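Local coordinates for YfkN protein (Bacillus subtilis subsp. subtilis, PDB 3GVE), which belongs to the calcineurin-like phosphoesterase family and holds a manganese and a magnesium ion side by side in a shared metal site, at residues V165-F170 with V210-A215; A22-Y27 with G63-G68; H109-G114 with K181-Q186; V10-L15 with K151-E156. All blocks are in the same frame, centred on the assembly; numbering follows the deposited sequence.

Contact 1 (V165-F170 with V210-A215); sequences VGYIGF and VIIALA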
loop_
_atom_site.group_PDB
_atom_site.type_symbol
_atom_site.label_atom_id
_atom_site.label_comp_id
_atom_site.label_asym_id
_atom_site.label_seq_id
_atom_site.Cartn_x
_atom_site.Cartn_y
_atom_site.Cartn_z
ATOM N N VAL A 165 -22.999 -0.653 -27.818
ATOM C CA VAL A 165 -22.514 -0.739 -26.431
ATOM C C VAL A 165 -22.050 0.622 -25.998
ATOM O O VAL A 165 -21.206 1.264 -26.658
ATOM C CB VAL A 165 -21.359 -1.744 -26.335
ATOM C CG1 VAL A 165 -20.863 -1.932 -24.887
ATOM C CG2 VAL A 165 -21.847 -3.120 -26.856
ATOM N N GLY A 166 -22.546 1.059 -24.875
ATOM C CA GLY A 166 -22.168 2.312 -24.259
ATOM C C GLY A 166 -21.315 2.139 -23.013
ATOM O O GLY A 166 -21.552 1.172 -22.253
ATOM N N TYR A 167 -20.370 3.016 -22.787
ATOM C CA TYR A 167 -19.604 3.002 -21.560
ATOM C C TYR A 167 -19.798 4.346 -20.891
ATOM O O TYR A 167 -19.709 5.378 -21.531
ATOM C CB TYR A 167 -18.123 2.803 -21.859
ATOM C CG TYR A 167 -17.798 1.562 -22.675
ATOM C CD1 TYR A 167 -17.528 0.344 -22.070
ATOM C CD2 TYR A 167 -17.747 1.630 -24.061
ATOM C CE1 TYR A 167 -17.229 -0.778 -22.833
ATOM C CE2 TYR A 167 -17.436 0.520 -24.823
ATOM C CZ TYR A 167 -17.176 -0.677 -24.206
ATOM O OH TYR A 167 -16.863 -1.776 -24.979
ATOM N N ILE A 168 -20.018 4.303 -19.588
ATOM C CA ILE A 168 -20.100 5.497 -18.758
ATOM C C ILE A 168 -19.229 5.259 -17.531
ATOM O O ILE A 168 -19.134 4.151 -17.050
ATOM C CB ILE A 168 -21.572 5.804 -18.345
ATOM C CG1 ILE A 168 -21.670 7.128 -17.570
ATOM C CG2 ILE A 168 -22.197 4.640 -17.550
ATOM C CD1 ILE A 168 -23.126 7.636 -17.375
ATOM N N GLY A 169 -18.598 6.308 -17.030
ATOM C CA GLY A 169 -17.705 6.162 -15.882
ATOM C C GLY A 169 -17.980 7.172 -14.785
ATOM O O GLY A 169 -18.460 8.247 -15.041
ATOM N N PHE A 170 -17.631 6.792 -13.564
ATOM C CA PHE A 170 -17.828 7.601 -12.352
ATOM C C PHE A 170 -16.633 7.535 -11.418
ATOM O O PHE A 170 -15.997 6.504 -11.298
ATOM C CB PHE A 170 -19.069 7.133 -11.571
ATOM C CG PHE A 170 -20.272 6.949 -12.425
ATOM C CD1 PHE A 170 -21.025 8.036 -12.841
ATOM C CD2 PHE A 170 -20.638 5.693 -12.834
ATOM C CE1 PHE A 170 -22.129 7.856 -13.647
ATOM C CE2 PHE A 170 -21.746 5.504 -13.634
ATOM C CZ PHE A 170 -22.497 6.595 -14.046
ATOM N N VAL A 210 -26.724 -1.752 -24.817
ATOM C CA VAL A 210 -26.111 -2.305 -23.606
ATOM C C VAL A 210 -25.285 -1.197 -22.986
ATOM O O VAL A 210 -24.542 -0.546 -23.678
ATOM C CB VAL A 210 -25.182 -3.489 -23.941
ATOM C CG1 VAL A 210 -24.436 -3.969 -22.689
ATOM C CG2 VAL A 210 -25.982 -4.630 -24.565
ATOM N N ILE A 211 -25.451 -0.977 -21.689
ATOM C CA ILE A 211 -24.730 0.085 -20.996
ATOM C C ILE A 211 -23.850 -0.517 -19.892
ATOM O O ILE A 211 -24.345 -1.219 -19.012
ATOM C CB ILE A 211 -25.700 1.153 -20.402
ATOM C CG1 ILE A 211 -26.371 1.962 -21.530
ATOM C CG2 ILE A 211 -24.944 2.089 -19.448
ATOM C CD1 ILE A 211 -27.423 2.943 -21.054
ATOM N N ILE A 212 -22.547 -0.211 -19.964
ATOM C CA ILE A 212 -21.540 -0.742 -18.969
ATOM C C ILE A 212 -21.063 0.427 -18.166
ATOM O O ILE A 212 -20.584 1.446 -18.719
ATOM C CB ILE A 212 -20.395 -1.419 -19.713
ATOM C CG1 ILE A 212 -20.923 -2.624 -20.525
ATOM C CG2 ILE A 212 -19.378 -1.896 -18.676
ATOM C CD1 ILE A 212 -19.948 -3.137 -21.540
ATOM N N ALA A 213 -21.243 0.343 -16.848
ATOM C CA ALA A 213 -20.737 1.379 -15.956
ATOM C C ALA A 213 -19.351 1.030 -15.453
ATOM O O ALA A 213 -19.213 -0.053 -14.801
ATOM C CB ALA A 213 -21.701 1.508 -14.749
ATOM N N LEU A 214 -18.390 1.894 -15.720
ATOM C CA LEU A 214 -17.077 1.811 -15.124
ATOM C C LEU A 214 -17.139 2.679 -13.861
ATOM O O LEU A 214 -16.842 3.855 -13.864
ATOM C CB LEU A 214 -16.026 2.266 -16.133
ATOM C CG LEU A 214 -16.137 1.563 -17.504
ATOM C CD1 LEU A 214 -15.096 2.073 -18.476
ATOM C CD2 LEU A 214 -16.067 0.050 -17.409
ATOM N N ALA A 215 -17.601 2.048 -12.789
ATOM C CA ALA A 215 -17.894 2.747 -11.557
ATOM C C ALA A 215 -16.719 2.638 -10.606
ATOM O O ALA A 215 -16.556 1.646 -9.929
ATOM C CB ALA A 215 -19.158 2.165 -10.931
#
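Five backbone hydrogen bonds join Val165-Phe170 to Val210-Ala215 as neighbouring parallel strands in one of the two mixed sheets of this calcineurin-like phosphoesterase fold. Gly166 N gives the straightest of them, to Val210 O at 2.8 Å with an N-H...O angle of 176°, and Gly166 O in turn receives Ile212 N. The alternation continues through Ile168, whose N reaches Ile212 O and whose O takes Leu214 N at 2.7 Å. Phe170 N to Leu214 O closes the series, with the donor tilted from the carbonyl plane. Between these bonds run CA-H...O contacts, such as Gly169 CA to Leu214 O at 3.2 Å. The strand axes approach to 4.6 Å and diverge by 22°, in keeping with one continuous, twisted sheet.

Packing follows the two faces. Val165, Tyr167, Ile212 and Leu214 occupy the face turned to strand 57-61, where Tyr167 and Leu214 both touch Val60. The Tyr167 and Ile212 side chains run alongside each other in the same direction. On the other face, helix 192-205 lies over Ile168, Phe170 and Ile211; this helix belongs to the connection between the two parallel strands. Ile168 turns CG2 to Ala213 CB at 4.2 Å, while its longer branch leads away from the partner strand. The Phe170 ring presents its edge to Ala213 CB, which lies 4.1 Å from CE2. Ile212 holds CG1 anti to its carbonyl carbon (chi1 -62°), which carries its CD1 methyl to both Val165 CG1 at 3.7 Å and Tyr167 CE1 at 3.8 Å.

Contact 2 (A22-Y27 with G63-G68); sequences ANMMDY and GDLIQG. With MN (manganese (II) ion), chain C; MG (magnesium ion), chain D.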
loop_
_atom_site.group_PDB
_atom_site.type_symbol
_atom_site.label_atom_id
_atom_site.label_comp_id
_atom_site.label_asym_id
_atom_site.label_seq_id
_atom_site.Cartn_x
_atom_site.Cartn_y
_atom_site.Cartn_z
ATOM N N ALA A 22 -0.407 1.163 -11.508
ATOM C CA ALA A 22 0.872 1.237 -12.255
ATOM C C ALA A 22 1.739 -0.013 -12.142
ATOM O O ALA A 22 2.883 -0.022 -12.560
ATOM C CB ALA A 22 1.680 2.493 -11.869
ATOM N N ASN A 23 1.168 -1.072 -11.593
ATOM C CA ASN A 23 1.853 -2.366 -11.535
ATOM C C ASN A 23 1.747 -3.117 -12.868
ATOM O O ASN A 23 0.910 -3.986 -13.043
ATOM C CB ASN A 23 1.316 -3.212 -10.365
ATOM C CG ASN A 23 1.539 -2.549 -9.012
ATOM O OD1 ASN A 23 0.605 -2.162 -8.329
ATOM N ND2 ASN A 23 2.768 -2.402 -8.645
HETATM N N MSE A 24 2.631 -2.747 -13.788
HETATM C CA MSE A 24 2.718 -3.350 -15.121
HETATM C C MSE A 24 3.389 -4.714 -15.032
HETATM O O MSE A 24 2.836 -5.711 -15.437
HETATM C CB MSE A 24 3.505 -2.437 -16.064
HETATM C CG MSE A 24 2.793 -1.094 -16.314
HETATM SE SE MSE A 24 1.111 -1.247 -17.272
HETATM C CE MSE A 24 -0.115 -1.052 -15.717
HETATM N N MSE A 25 4.598 -4.715 -14.497
HETATM C CA MSE A 25 5.334 -5.945 -14.259
HETATM C C MSE A 25 4.920 -6.595 -12.942
HETATM O O MSE A 25 4.377 -5.948 -12.062
HETATM C CB MSE A 25 6.830 -5.661 -14.242
HETATM C CG MSE A 25 7.376 -5.183 -15.573
HETATM SE SE MSE A 25 7.288 -6.554 -16.980
HETATM C CE MSE A 25 8.971 -7.452 -16.540
ATOM N N ASP A 26 5.212 -7.882 -12.811
ATOM C CA ASP A 26 5.024 -8.569 -11.538
ATOM C C ASP A 26 6.283 -8.307 -10.695
ATOM O O ASP A 26 7.133 -9.179 -10.507
ATOM C CB ASP A 26 4.711 -10.067 -11.736
ATOM C CG ASP A 26 5.732 -10.809 -12.604
ATOM O OD1 ASP A 26 6.460 -10.179 -13.378
ATOM O OD2 ASP A 26 5.745 -12.046 -12.519
ATOM N N TYR A 27 6.388 -7.076 -10.212
ATOM C CA TYR A 27 7.624 -6.539 -9.642
ATOM C C TYR A 27 7.363 -5.545 -8.516
ATOM O O TYR A 27 6.541 -4.649 -8.640
ATOM C CB TYR A 27 8.449 -5.865 -10.747
ATOM C CG TYR A 27 9.925 -5.769 -10.415
ATOM C CD1 TYR A 27 10.786 -6.828 -10.687
ATOM C CD2 TYR A 27 10.449 -4.641 -9.807
ATOM C CE1 TYR A 27 12.124 -6.749 -10.372
ATOM C CE2 TYR A 27 11.800 -4.557 -9.502
ATOM C CZ TYR A 27 12.614 -5.621 -9.789
ATOM O OH TYR A 27 13.954 -5.580 -9.474
ATOM N N GLY A 63 -9.986 2.285 -13.602
ATOM C CA GLY A 63 -9.304 3.413 -12.984
ATOM C C GLY A 63 -8.385 3.056 -11.822
ATOM O O GLY A 63 -8.220 1.897 -11.484
ATOM N N ASP A 64 -7.788 4.081 -11.216
ATOM C CA ASP A 64 -6.629 3.937 -10.303
ATOM C C ASP A 64 -5.549 3.098 -11.016
ATOM O O ASP A 64 -5.075 2.081 -10.524
ATOM C CB ASP A 64 -7.024 3.347 -8.934
ATOM C CG ASP A 64 -7.400 4.409 -7.926
ATOM O OD1 ASP A 64 -7.590 5.569 -8.345
ATOM O OD2 ASP A 64 -7.528 4.050 -6.734
ATOM N N LEU A 65 -5.193 3.569 -12.205
ATOM C CA LEU A 65 -4.335 2.867 -13.157
ATOM C C LEU A 65 -2.911 3.435 -13.270
ATOM O O LEU A 65 -1.956 2.686 -13.301
ATOM C CB LEU A 65 -5.004 2.890 -14.535
ATOM C CG LEU A 65 -4.146 2.414 -15.709
ATOM C CD1 LEU A 65 -3.880 0.935 -15.597
ATOM C CD2 LEU A 65 -4.850 2.749 -17.051
ATOM N N ILE A 66 -2.791 4.754 -13.349
ATOM C CA ILE A 66 -1.536 5.378 -13.736
ATOM C C ILE A 66 -0.643 5.819 -12.584
ATOM O O ILE A 66 0.453 6.310 -12.811
ATOM C CB ILE A 66 -1.787 6.587 -14.674
ATOM C CG1 ILE A 66 -2.410 7.762 -13.900
ATOM C CG2 ILE A 66 -2.631 6.166 -15.871
ATOM C CD1 ILE A 66 -2.588 9.032 -14.733
ATOM N N GLN A 67 -1.112 5.647 -11.358
ATOM C CA GLN A 67 -0.404 6.121 -10.173
ATOM C C GLN A 67 -0.335 5.031 -9.120
ATOM O O GLN A 67 -1.234 4.229 -8.997
ATOM C CB GLN A 67 -1.154 7.321 -9.591
ATOM C CG GLN A 67 -0.415 8.038 -8.460
ATOM C CD GLN A 67 -0.567 7.392 -7.079
ATOM O OE1 GLN A 67 0.244 7.629 -6.188
ATOM N NE2 GLN A 67 -1.595 6.621 -6.898
ATOM N N GLY A 68 0.746 5.023 -8.359
ATOM C CA GLY A 68 0.830 4.184 -7.178
ATOM C C GLY A 68 2.197 3.621 -6.845
ATOM O O GLY A 68 2.478 3.301 -5.709
HETATM MN MN MN C . -7.058 2.187 -5.514
HETATM MG MG MG D . -9.669 4.641 -5.769
HETATM O O HOH W 1 -8.733 2.935 -4.295
HETATM O O HOH W 2 -6.039 3.425 -3.942
#
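Beside the two-metal site, the loop carrying Ala22 meets the loop carrying Leu65. Ala22 N lies 2.8 Å from Leu65 O, but the N-H...O angle of 125° makes this a weak hydrogen bond. The methyl CB of Ala22 points into the same stretch of backbone, 3.9 Å from Leu65 O and 4.1 Å from Ile66 O. Met24, a selenomethionine, has CG anti to its carbonyl carbon (chi1 -65°) and a second bend at chi2 -66°, which together bring Met24 CE to Leu65 CD1 at 4.3 Å. Helix 91-98 backs this packing, with Ile92 touching both Ala22 and Leu65.

The loops follow strands 9-17 and 57-61, parallel neighbours in one sheet, so the contact lies where the strand-end loops of the metallophosphoesterase fold supply metal ligands. Asp64 OD2 bridges the ions, 2.3 Å from manganese and 2.4 Å from magnesium. Water 1 forms a second bridge, while water 2 binds manganese at 2.2 Å. Asp19, His21 and His251 complete the protein ligands of manganese; Asn108, His216 and His249 do so for magnesium. The carboxylate of Glu110 accepts from the backbone nitrogens of Asp64 and Leu65, gripping the chain on both sides of the peptide that follows the bridging aspartate.

Contact 3 (H109-G114 with K181-Q186); sequences HEFNYG and KNLEGQ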
loop_
_atom_site.group_PDB
_atom_site.type_symbol
_atom_site.label_atom_id
_atom_site.label_comp_id
_atom_site.label_asym_id
_atom_site.label_seq_id
_atom_site.Cartn_x
_atom_site.Cartn_y
_atom_site.Cartn_z
ATOM N N HIS A 109 -7.005 8.430 -8.017
ATOM C CA HIS A 109 -5.525 8.610 -8.142
ATOM C C HIS A 109 -5.104 9.152 -9.520
ATOM O O HIS A 109 -3.962 9.620 -9.611
ATOM C CB HIS A 109 -4.772 7.351 -7.726
ATOM C CG HIS A 109 -4.799 7.163 -6.251
ATOM N ND1 HIS A 109 -4.053 7.953 -5.388
ATOM C CD2 HIS A 109 -5.551 6.351 -5.484
ATOM C CE1 HIS A 109 -4.320 7.594 -4.128
ATOM N NE2 HIS A 109 -5.210 6.604 -4.165
ATOM N N GLU A 110 -5.982 9.121 -10.518
ATOM C CA GLU A 110 -5.668 9.734 -11.804
ATOM C C GLU A 110 -5.472 11.247 -11.701
ATOM O O GLU A 110 -4.880 11.816 -12.574
ATOM C CB GLU A 110 -6.769 9.406 -12.834
ATOM C CG GLU A 110 -6.442 8.231 -13.787
ATOM C CD GLU A 110 -6.434 6.900 -13.082
ATOM O OE1 GLU A 110 -7.348 6.651 -12.295
ATOM O OE2 GLU A 110 -5.529 6.114 -13.307
ATOM N N PHE A 111 -5.960 11.840 -10.627
ATOM C CA PHE A 111 -5.882 13.283 -10.436
ATOM C C PHE A 111 -4.668 13.745 -9.647
ATOM O O PHE A 111 -4.445 14.926 -9.512
ATOM C CB PHE A 111 -7.168 13.767 -9.752
ATOM C CG PHE A 111 -8.398 13.573 -10.599
ATOM C CD1 PHE A 111 -8.746 14.510 -11.544
ATOM C CD2 PHE A 111 -9.168 12.434 -10.479
ATOM C CE1 PHE A 111 -9.857 14.318 -12.346
ATOM C CE2 PHE A 111 -10.259 12.238 -11.272
ATOM C CZ PHE A 111 -10.606 13.175 -12.196
ATOM N N ASN A 112 -3.897 12.799 -9.114
ATOM C CA ASN A 112 -2.792 13.105 -8.195
ATOM C C ASN A 112 -1.685 13.958 -8.825
ATOM O O ASN A 112 -0.975 14.652 -8.133
ATOM C CB ASN A 112 -2.114 11.823 -7.671
ATOM C CG ASN A 112 -2.954 11.000 -6.695
ATOM O OD1 ASN A 112 -2.506 9.944 -6.309
ATOM N ND2 ASN A 112 -4.124 11.465 -6.299
ATOM N N TYR A 113 -1.533 13.881 -10.139
ATOM C CA TYR A 113 -0.451 14.585 -10.828
ATOM C C TYR A 113 -0.949 15.818 -11.582
ATOM O O TYR A 113 -0.224 16.400 -12.376
ATOM C CB TYR A 113 0.275 13.622 -11.769
ATOM C CG TYR A 113 0.986 12.493 -11.049
ATOM C CD1 TYR A 113 1.613 12.713 -9.839
ATOM C CD2 TYR A 113 1.036 11.230 -11.579
ATOM C CE1 TYR A 113 2.255 11.704 -9.176
ATOM C CE2 TYR A 113 1.693 10.203 -10.910
ATOM C CZ TYR A 113 2.305 10.456 -9.718
ATOM O OH TYR A 113 2.951 9.444 -9.067
ATOM N N GLY A 114 -2.187 16.210 -11.308
ATOM C CA GLY A 114 -2.743 17.420 -11.890
ATOM C C GLY A 114 -3.579 17.177 -13.129
ATOM O O GLY A 114 -3.478 16.157 -13.762
ATOM N N LYS A 181 -5.604 20.594 -3.628
ATOM C CA LYS A 181 -4.643 21.515 -4.242
ATOM C C LYS A 181 -4.772 21.511 -5.762
ATOM O O LYS A 181 -4.756 22.550 -6.390
ATOM C CB LYS A 181 -3.208 21.199 -3.803
ATOM C CG LYS A 181 -2.143 22.136 -4.364
ATOM C CD LYS A 181 -0.782 21.866 -3.734
ATOM C CE LYS A 181 -0.002 23.160 -3.448
ATOM N NZ LYS A 181 1.409 22.921 -3.016
ATOM N N ASN A 182 -4.906 20.328 -6.352
ATOM C CA ASN A 182 -4.994 20.231 -7.815
ATOM C C ASN A 182 -6.346 20.570 -8.402
ATOM O O ASN A 182 -6.450 20.847 -9.585
ATOM C CB ASN A 182 -4.630 18.821 -8.293
ATOM C CG ASN A 182 -3.157 18.526 -8.207
ATOM O OD1 ASN A 182 -2.339 19.422 -8.239
ATOM N ND2 ASN A 182 -2.813 17.246 -8.100
ATOM N N LEU A 183 -7.392 20.518 -7.582
ATOM C CA LEU A 183 -8.749 20.580 -8.106
ATOM C C LEU A 183 -9.621 21.753 -7.659
ATOM O O LEU A 183 -10.518 22.135 -8.377
ATOM C CB LEU A 183 -9.493 19.271 -7.819
ATOM C CG LEU A 183 -8.809 18.013 -8.379
ATOM C CD1 LEU A 183 -9.709 16.813 -8.077
ATOM C CD2 LEU A 183 -8.579 18.144 -9.887
ATOM N N GLU A 184 -9.362 22.289 -6.471
ATOM C CA GLU A 184 -10.179 23.381 -5.953
ATOM C C GLU A 184 -10.207 24.560 -6.921
ATOM O O GLU A 184 -9.175 25.004 -7.392
ATOM C CB GLU A 184 -9.658 23.826 -4.586
ATOM C CG GLU A 184 -10.523 24.855 -3.875
ATOM C CD GLU A 184 -10.031 25.146 -2.475
ATOM O OE1 GLU A 184 -8.813 25.227 -2.274
ATOM O OE2 GLU A 184 -10.871 25.267 -1.585
ATOM N N GLY A 185 -11.402 25.025 -7.242
ATOM C CA GLY A 185 -11.542 26.135 -8.169
ATOM C C GLY A 185 -11.455 25.776 -9.647
ATOM O O GLY A 185 -11.651 26.630 -10.502
ATOM N N GLN A 186 -11.181 24.506 -9.942
ATOM C CA GLN A 186 -10.984 24.057 -11.319
ATOM C C GLN A 186 -12.020 23.064 -11.842
ATOM O O GLN A 186 -12.298 23.044 -13.019
ATOM C CB GLN A 186 -9.587 23.470 -11.471
ATOM C CG GLN A 186 -8.494 24.438 -11.094
ATOM C CD GLN A 186 -7.162 24.065 -11.674
ATOM O OE1 GLN A 186 -7.003 23.987 -12.877
ATOM N NE2 GLN A 186 -6.207 23.816 -10.816
#
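A side-chain amide to backbone contact joins Asn182, in the short helix 180-183, to the turn that leads into helix 115-123. With its CG anti to the carbonyl carbon, Asn182 extends its amide to that turn, and ND2 donates to Phe111 O at 3.2 Å with an N-H...O angle of 138°. The nitrogen lies in the carbonyl plane, although Phe111 O is 28° out of the amide plane. A weak bond from the same nitrogen reaches Asn112 O, also at 3.2 Å. Phe111 O additionally accepts Gly114 N, the closing bond of a type I beta turn from Phe111 to Gly114, so two N-H groups converge on one carbonyl.

Alongside this polar contact, Phe111 and Leu183 cross at about a right angle, with CD1 of the ring 4.0 Å from Leu183 CD2. Ile175 of helix 175-178 touches both side chains. Within segment 109-114, His109 ND1 gives Asn112 OD1 a nearly straight bond of 2.7 Å, and the acceptor lies only 4° from the imidazole plane. Asn112 ND2 bonds Asp179, thereby extending the polar chain from the histidine to the segment before Asn182. Gly114 occupies the N-cap position of helix 115-123, placing the arrangement at a beta turn that runs into a helix start, just beyond the metal ligand Asn108.

Contact 4 (V10-L15 with K151-E156); sequences VHLSIL and KTLIDE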
loop_
_atom_site.group_PDB
_atom_site.type_symbol
_atom_site.label_atom_id
_atom_site.label_comp_id
_atom_site.label_asym_id
_atom_site.label_seq_id
_atom_site.Cartn_x
_atom_site.Cartn_y
_atom_site.Cartn_z
ATOM N N VAL A 10 -27.221 -13.590 -28.008
ATOM C CA VAL A 10 -25.804 -13.178 -28.131
ATOM C C VAL A 10 -25.118 -13.357 -26.756
ATOM O O VAL A 10 -25.570 -12.810 -25.789
ATOM C CB VAL A 10 -25.669 -11.730 -28.586
ATOM C CG1 VAL A 10 -24.227 -11.331 -28.622
ATOM C CG2 VAL A 10 -26.336 -11.513 -29.996
ATOM N N HIS A 11 -24.021 -14.093 -26.699
ATOM C CA HIS A 11 -23.277 -14.165 -25.449
ATOM C C HIS A 11 -22.169 -13.111 -25.513
ATOM O O HIS A 11 -21.260 -13.254 -26.297
ATOM C CB HIS A 11 -22.716 -15.576 -25.246
ATOM C CG HIS A 11 -21.860 -15.726 -24.028
ATOM N ND1 HIS A 11 -20.948 -16.750 -23.895
ATOM C CD2 HIS A 11 -21.764 -14.987 -22.901
ATOM C CE1 HIS A 11 -20.343 -16.650 -22.729
ATOM N NE2 HIS A 11 -20.803 -15.577 -22.114
ATOM N N LEU A 12 -22.277 -12.069 -24.713
ATOM C CA LEU A 12 -21.275 -11.021 -24.647
ATOM C C LEU A 12 -20.504 -11.171 -23.325
ATOM O O LEU A 12 -21.101 -11.318 -22.278
ATOM C CB LEU A 12 -21.972 -9.657 -24.717
ATOM C CG LEU A 12 -21.083 -8.426 -24.583
ATOM C CD1 LEU A 12 -20.098 -8.372 -25.747
ATOM C CD2 LEU A 12 -21.929 -7.172 -24.539
ATOM N N SER A 13 -19.177 -11.171 -23.392
ATOM C CA SER A 13 -18.347 -11.240 -22.194
ATOM C C SER A 13 -17.636 -9.914 -22.007
ATOM O O SER A 13 -17.162 -9.325 -22.958
ATOM C CB SER A 13 -17.312 -12.342 -22.326
ATOM O OG SER A 13 -17.921 -13.609 -22.345
ATOM N N ILE A 14 -17.569 -9.451 -20.770
ATOM C CA ILE A 14 -16.844 -8.233 -20.451
ATOM C C ILE A 14 -15.760 -8.595 -19.457
ATOM O O ILE A 14 -16.048 -9.121 -18.406
ATOM C CB ILE A 14 -17.782 -7.176 -19.805
ATOM C CG1 ILE A 14 -18.971 -6.844 -20.717
ATOM C CG2 ILE A 14 -17.012 -5.901 -19.476
ATOM C CD1 ILE A 14 -20.161 -6.332 -19.955
ATOM N N LEU A 15 -14.517 -8.311 -19.814
ATOM C CA LEU A 15 -13.374 -8.534 -18.919
ATOM C C LEU A 15 -12.938 -7.197 -18.339
ATOM O O LEU A 15 -12.937 -6.214 -19.052
ATOM C CB LEU A 15 -12.225 -9.152 -19.699
ATOM C CG LEU A 15 -12.571 -10.383 -20.553
ATOM C CD1 LEU A 15 -11.303 -10.885 -21.235
ATOM C CD2 LEU A 15 -13.206 -11.490 -19.720
ATOM N N LYS A 151 -21.129 -2.507 -32.268
ATOM C CA LYS A 151 -20.332 -3.717 -32.374
ATOM C C LYS A 151 -21.040 -4.754 -33.243
ATOM O O LYS A 151 -22.237 -4.921 -33.122
ATOM C CB LYS A 151 -20.126 -4.321 -30.974
ATOM C CG LYS A 151 -19.524 -3.390 -29.949
ATOM C CD LYS A 151 -18.251 -2.780 -30.459
ATOM C CE LYS A 151 -17.095 -3.683 -30.247
ATOM N NZ LYS A 151 -15.867 -2.995 -30.721
ATOM N N THR A 152 -20.301 -5.466 -34.087
ATOM C CA THR A 152 -20.933 -6.594 -34.839
ATOM C C THR A 152 -20.583 -7.819 -34.010
ATOM O O THR A 152 -19.438 -8.262 -33.946
ATOM C CB THR A 152 -20.383 -6.703 -36.273
ATOM O OG1 THR A 152 -20.602 -5.512 -37.000
ATOM C CG2 THR A 152 -21.037 -7.903 -37.076
ATOM N N LEU A 153 -21.586 -8.328 -33.333
ATOM C CA LEU A 153 -21.421 -9.463 -32.464
ATOM C C LEU A 153 -21.971 -10.668 -33.187
ATOM O O LEU A 153 -22.743 -10.555 -34.127
ATOM C CB LEU A 153 -22.178 -9.220 -31.153
ATOM C CG LEU A 153 -21.642 -8.057 -30.312
ATOM C CD1 LEU A 153 -22.464 -7.856 -29.049
ATOM C CD2 LEU A 153 -20.171 -8.216 -30.017
ATOM N N ILE A 154 -21.549 -11.846 -32.767
ATOM C CA ILE A 154 -22.009 -13.072 -33.417
ATOM C C ILE A 154 -22.948 -13.807 -32.462
ATOM O O ILE A 154 -22.590 -14.103 -31.329
ATOM C CB ILE A 154 -20.824 -13.980 -33.801
ATOM C CG1 ILE A 154 -19.848 -13.248 -34.745
ATOM C CG2 ILE A 154 -21.327 -15.285 -34.408
ATOM C CD1 ILE A 154 -20.445 -12.812 -36.055
ATOM N N ASP A 155 -24.161 -14.095 -32.913
ATOM C CA ASP A 155 -25.119 -14.770 -32.046
ATOM C C ASP A 155 -24.910 -16.288 -31.994
ATOM O O ASP A 155 -23.993 -16.801 -32.589
ATOM C CB ASP A 155 -26.580 -14.350 -32.344
ATOM C CG ASP A 155 -27.129 -14.906 -33.664
ATOM O OD1 ASP A 155 -26.599 -15.886 -34.173
ATOM O OD2 ASP A 155 -28.108 -14.331 -34.170
ATOM N N GLU A 156 -25.758 -16.988 -31.255
ATOM C CA GLU A 156 -25.574 -18.421 -31.068
ATOM C C GLU A 156 -25.863 -19.242 -32.331
ATOM O O GLU A 156 -25.531 -20.401 -32.401
ATOM C CB GLU A 156 -26.398 -18.911 -29.891
ATOM C CG GLU A 156 -25.885 -18.346 -28.590
ATOM C CD GLU A 156 -26.575 -18.891 -27.374
ATOM O OE1 GLU A 156 -27.788 -19.145 -27.424
ATOM O OE2 GLU A 156 -25.871 -19.027 -26.357
HETATM O O HOH W 3 -23.126 -15.536 -28.986
#
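Val10 meets the segment 151-156 with both methyl branches, one directed to Leu153 and the other to Asp155. Its CG1, anti to the backbone N (chi1 177°), comes within 3.9 Å of both CB and CD1 of Leu153. CG2 lies anti to the carbonyl carbon instead and reaches Asp155 CB at 3.7 Å. The valine crosses each of these side chains at about a right angle, fitting a fork of methyls against two residues on the same segment.

Leu153 sets out toward strand 9-17. With CG anti to its carbonyl carbon (chi1 -65°) and the chain extended beyond it, CD1 can touch Val10 and also Leu12 CD1, 4.1 Å away. Leu12 starts out across the line to the partner segment, but its end comes nearer to Leu153; the two leucines meet obliquely through these terminal methyls. Each leucine also packs within its own sheet, Leu12 on Leu58 and Leu153 on Val163.

Asp155 offers its CB to the valine while its carboxylate leads away. OD1 accepts from Asn157 N and Asn159 N, and OD2 accepts from Gln161 NE2, accounting for both oxygens in the loop leading to strand 160-170. No direct hydrogen bond crosses between the segments. Water 3 instead accepts from His11 N and donates to Ile154 O, with both distances 2.8 Å.

The strand axes stand 7.2 Å apart at an angle of 118°, and the strands belong to different sheets. Apolar side-chain packing across them, with one water-mediated backbone link, is consistent with the two packed sheets of the calcineurin-like beta-sandwich.

From the N terminus, strand 9-17 supplies the first half of contact 4, which closes only when the chain reaches 151-156. Contact 2 opens and closes within that long interval, bringing together loops after strands 9-17 and 57-61. Contact 3 begins there too, at 109-114, but ends at 181-186, so it crosses contact 4. It also crosses contact 1, whose 165-170 and 210-215 segments alternate with its own. Contacts 1 and 4 meet where Ile212 packs on Ile14, linking strand pairing within one sheet to packing between sheets. Contacts 2 and 3 join through Glu110, which ties the 109-114 segment to the metal-binding loop 63-68.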